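Local coordinates for centrosomal protein of 192 kDa (Homo sapiens, PDB 6FVI) that acts as a centrosomal scaffold that activates AURKA and PLK1 and is required for centrosome maturation and bipolar spindle assembly, at residues 62-67 with 112-117. Numbering follows the deposited sequence. Where two conformers were deposited one is given.
Sequences PPYVKG and AQFWDV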
ATOM      1  N   PRO A  62       1.892  -9.696   8.896  1.00 10.80           N
ATOM      2  CA  PRO A  62       2.566 -10.559   7.919  1.00 10.41           C
ATOM      3  C   PRO A  62       1.605 -10.998   6.823  1.00  8.76           C
ATOM      4  O   PRO A  62       0.391 -10.930   6.977  1.00  9.08           O
ATOM      5  CB  PRO A  62       3.043 -11.749   8.761  1.00 12.46           C
ATOM      6  CG  PRO A  62       3.236 -11.145  10.119  1.00 16.45           C
ATOM      7  CD  PRO A  62       2.057 -10.218  10.264  1.00 14.55           C
ATOM      8  N   PRO A  63       2.127 -11.488   5.715  1.00  7.87           N
ATOM      9  CA  PRO A  63       1.226 -11.981   4.669  1.00  7.15           C
ATOM     10  C   PRO A  63       0.299 -13.042   5.191  1.00  6.67           C
ATOM     11  O   PRO A  63       0.702 -13.874   6.014  1.00  7.90           O
ATOM     12  CB  PRO A  63       2.196 -12.583   3.632  1.00  8.00           C
ATOM     13  CG  PRO A  63       3.518 -11.942   3.915  1.00  9.94           C
ATOM     14  CD  PRO A  63       3.541 -11.747   5.381  1.00  9.09           C
ATOM     15  N   TYR A  64      -0.916 -13.038   4.687  1.00  6.43           N
ATOM     16  CA  TYR A  64      -1.870 -14.081   4.956  1.00  6.56           C
ATOM     17  C   TYR A  64      -2.051 -14.912   3.714  1.00  6.50           C
ATOM     18  O   TYR A  64      -2.042 -14.396   2.584  1.00  7.25           O
ATOM     19  CB  TYR A  64      -3.206 -13.521   5.507  1.00  7.46           C
ATOM     20  CG  TYR A  64      -3.941 -12.573   4.606  1.00  7.65           C
ATOM     21  CD1 TYR A  64      -3.606 -11.217   4.563  1.00  7.82           C
ATOM     22  CD2 TYR A  64      -4.987 -12.994   3.816  1.00  8.24           C
ATOM     23  CE1 TYR A  64      -4.295 -10.336   3.758  1.00  8.25           C
ATOM     24  CE2 TYR A  64      -5.684 -12.134   3.000  1.00  8.69           C
ATOM     25  CZ  TYR A  64      -5.337 -10.785   2.988  1.00  8.68           C
ATOM     26  OH  TYR A  64      -6.005  -9.897   2.184  1.00 10.17           O
ATOM     27  N   VAL A  65      -2.155 -16.237   3.893  1.00  6.42           N
ATOM     28  CA  VAL A  65      -1.995 -17.163   2.796  1.00  6.66           C
ATOM     29  C   VAL A  65      -3.055 -18.247   2.876  1.00  7.32           C
ATOM     30  O   VAL A  65      -3.239 -18.884   3.918  1.00  7.85           O
ATOM     31  CB  VAL A  65      -0.593 -17.791   2.797  1.00  7.42           C
ATOM     32  CG1 VAL A  65      -0.332 -18.488   1.470  1.00  8.36           C
ATOM     33  CG2 VAL A  65       0.464 -16.733   3.070  1.00  8.04           C
ATOM     34  N   LYS A  66      -3.715 -18.495   1.758  0.50  9.18           N
ATOM     35  CA  LYS A  66      -4.744 -19.523   1.712  0.50 10.32           C
ATOM     36  C   LYS A  66      -4.321 -20.546   0.676  0.50 10.35           C
ATOM     37  O   LYS A  66      -3.507 -20.297  -0.224  0.50 10.06           O
ATOM     38  CB  LYS A  66      -6.121 -18.912   1.408  0.50 13.82           C
ATOM     39  CG  LYS A  66      -6.291 -18.340   0.016  0.50 13.78           C
ATOM     40  CD  LYS A  66      -7.634 -17.658  -0.215  0.50 18.73           C
ATOM     41  CE  LYS A  66      -7.509 -16.709  -1.401  0.50 22.97           C
ATOM     42  NZ  LYS A  66      -8.525 -15.621  -1.454  0.50 29.04           N
ATOM     43  N   GLY A  67      -4.889 -21.731   0.813  1.00 11.18           N
ATOM     44  CA  GLY A  67      -4.564 -22.786  -0.111  1.00 11.41           C
ATOM     45  C   GLY A  67      -3.206 -23.389   0.093  1.00 10.59           C
ATOM     46  O   GLY A  67      -2.667 -24.000  -0.827  1.00 12.72           O
ATOM     47  N   ALA A 112      -1.532 -12.611   0.316  1.00  6.12           N
ATOM     48  CA  ALA A 112      -1.920 -11.214   0.278  1.00  6.54           C
ATOM     49  C   ALA A 112      -1.373 -10.534   1.513  1.00  6.53           C
ATOM     50  O   ALA A 112      -1.005 -11.171   2.496  1.00  6.68           O
ATOM     51  CB  ALA A 112      -3.428 -11.056   0.166  1.00  7.69           C
ATOM     52  N   GLN A 113      -1.347  -9.201   1.470  1.00  6.63           N
ATOM     53  CA  GLN A 113      -0.838  -8.440   2.592  1.00  6.90           C
ATOM     54  C   GLN A 113      -1.322  -7.001   2.478  1.00  7.27           C
ATOM     55  O   GLN A 113      -1.327  -6.425   1.387  1.00  8.25           O
ATOM     56  CB  GLN A 113       0.690  -8.478   2.633  1.00  7.20           C
ATOM     57  CG  GLN A 113       1.282  -7.971   3.933  1.00  7.80           C
ATOM     58  CD  GLN A 113       2.784  -8.137   3.958  1.00  7.96           C
ATOM     59  OE1 GLN A 113       3.446  -8.147   2.915  1.00  8.39           O
ATOM     60  NE2 GLN A 113       3.321  -8.234   5.154  1.00  8.79           N
ATOM     61  N   PHE A 114      -1.683  -6.425   3.621  1.00  7.55           N
ATOM     62  CA  PHE A 114      -2.051  -5.028   3.709  1.00  7.73           C
ATOM     63  C   PHE A 114      -0.882  -4.179   4.156  1.00  8.39           C
ATOM     64  O   PHE A 114      -0.141  -4.571   5.056  1.00  8.97           O
ATOM     65  CB  PHE A 114      -3.214  -4.846   4.699  1.00  8.34           C
ATOM     66  CG  PHE A 114      -4.509  -5.444   4.216  1.00  8.83           C
ATOM     67  CD1 PHE A 114      -5.242  -4.798   3.205  1.00 10.83           C
ATOM     68  CD2 PHE A 114      -4.979  -6.647   4.701  1.00  9.36           C
ATOM     69  CE1 PHE A 114      -6.429  -5.349   2.732  1.00 12.39           C
ATOM     70  CE2 PHE A 114      -6.173  -7.166   4.251  1.00 11.05           C
ATOM     71  CZ  PHE A 114      -6.905  -6.524   3.283  1.00 12.50           C
ATOM     72  N   TRP A 115      -0.750  -3.010   3.527  1.00  8.02           N
ATOM     73  CA  TRP A 115       0.314  -2.049   3.804  1.00  8.05           C
ATOM     74  C   TRP A 115      -0.275  -0.651   3.940  1.00  8.63           C
ATOM     75  O   TRP A 115      -1.380  -0.364   3.457  1.00  9.58           O
ATOM     76  CB  TRP A 115       1.301  -2.045   2.626  1.00  8.47           C
ATOM     77  CG  TRP A 115       2.144  -3.251   2.492  1.00  8.72           C
ATOM     78  CD1 TRP A 115       1.761  -4.500   2.115  1.00  9.65           C
ATOM     79  CD2 TRP A 115       3.558  -3.325   2.732  1.00  9.53           C
ATOM     80  NE1 TRP A 115       2.837  -5.349   2.128  1.00  9.83           N
ATOM     81  CE2 TRP A 115       3.954  -4.654   2.490  1.00 10.11           C
ATOM     82  CE3 TRP A 115       4.521  -2.407   3.123  1.00 11.50           C
ATOM     83  CZ2 TRP A 115       5.280  -5.087   2.621  1.00 12.62           C
ATOM     84  CZ3 TRP A 115       5.828  -2.832   3.254  1.00 14.12           C
ATOM     85  CH2 TRP A 115       6.194  -4.163   3.007  1.00 15.22           C
ATOM     86  N   ASP A 116       0.477   0.207   4.596  1.00  9.16           N
ATOM     87  CA  ASP A 116       0.158   1.599   4.462  0.50  9.58           C
ATOM     88  C   ASP A 116       1.356   2.445   4.256  1.00  8.91           C
ATOM     89  O   ASP A 116       2.498   2.063   4.480  1.00 11.64           O
ATOM     90  CB  ASP A 116      -0.673   2.130   5.606  0.50 11.39           C
ATOM     91  CG  ASP A 116       0.070   2.271   6.882  0.50 16.70           C
ATOM     92  OD1 ASP A 116       1.276   2.033   6.939  0.50 21.18           O
ATOM     93  OD2 ASP A 116      -0.583   2.680   7.861  0.50 23.07           O
ATOM     94  N   VAL A 117       1.084   3.612   3.708  1.00  9.36           N
ATOM     95  CA  VAL A 117       2.049   4.689   3.604  1.00  8.95           C
ATOM     96  C   VAL A 117       1.661   5.735   4.611  1.00  8.50           C
ATOM     97  O   VAL A 117       0.522   6.168   4.641  1.00 11.78           O
ATOM     98  CB  VAL A 117       2.011   5.337   2.229  1.00 11.91           C
ATOM     99  CG1 VAL A 117       3.180   6.309   2.100  1.00 14.53           C
ATOM    100  CG2 VAL A 117       1.976   4.307   1.111  1.00 17.08           C
TER
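Y64 and A112 form an antiparallel hydrogen-bonded pair: Y64 N donates to A112 O and A112 N to Y64 O, each at 2.9 Å. Both side chains rise on one face of the sheet, where A112 CB makes a CH-pi contact over the tyrosine ring, 3.9 Å from its centroid. The Y64 chi1 of 61° sets CG between backbone N and carbonyl carbon and folds the ring across the neighbouring strand. Its outer end thereby reaches F114, with Y64 OH 3.4 Å from F114 CE2; the two ring planes differ by 21° but are slid apart and barely overlap. On the other face the extended Q113 chain runs beside P63, its NE2 3.5 Å from P63 CD. That amide is held by NE2 bonded to A61 O and, weakly, by OE1 from W115 NE1, while W115 stacks on F133. Backbone bonds K66 with D110 and F114 with L60 continue the pairing on either side of P62 and P63, the register shifting by two residues between them, where strand 53-66 borders 109-121 in this PapD-like (ASH) domain of Cep192. With an alanine here instead of Y64 the backbone pair could remain, but A112 CB would probably lose the ring above it and F114 CE2 its neighbour. The paired main-chain bonds thus set the local register at Y64, while apolar contacts on one face and an amide tied to A61 on the other flank the proline break.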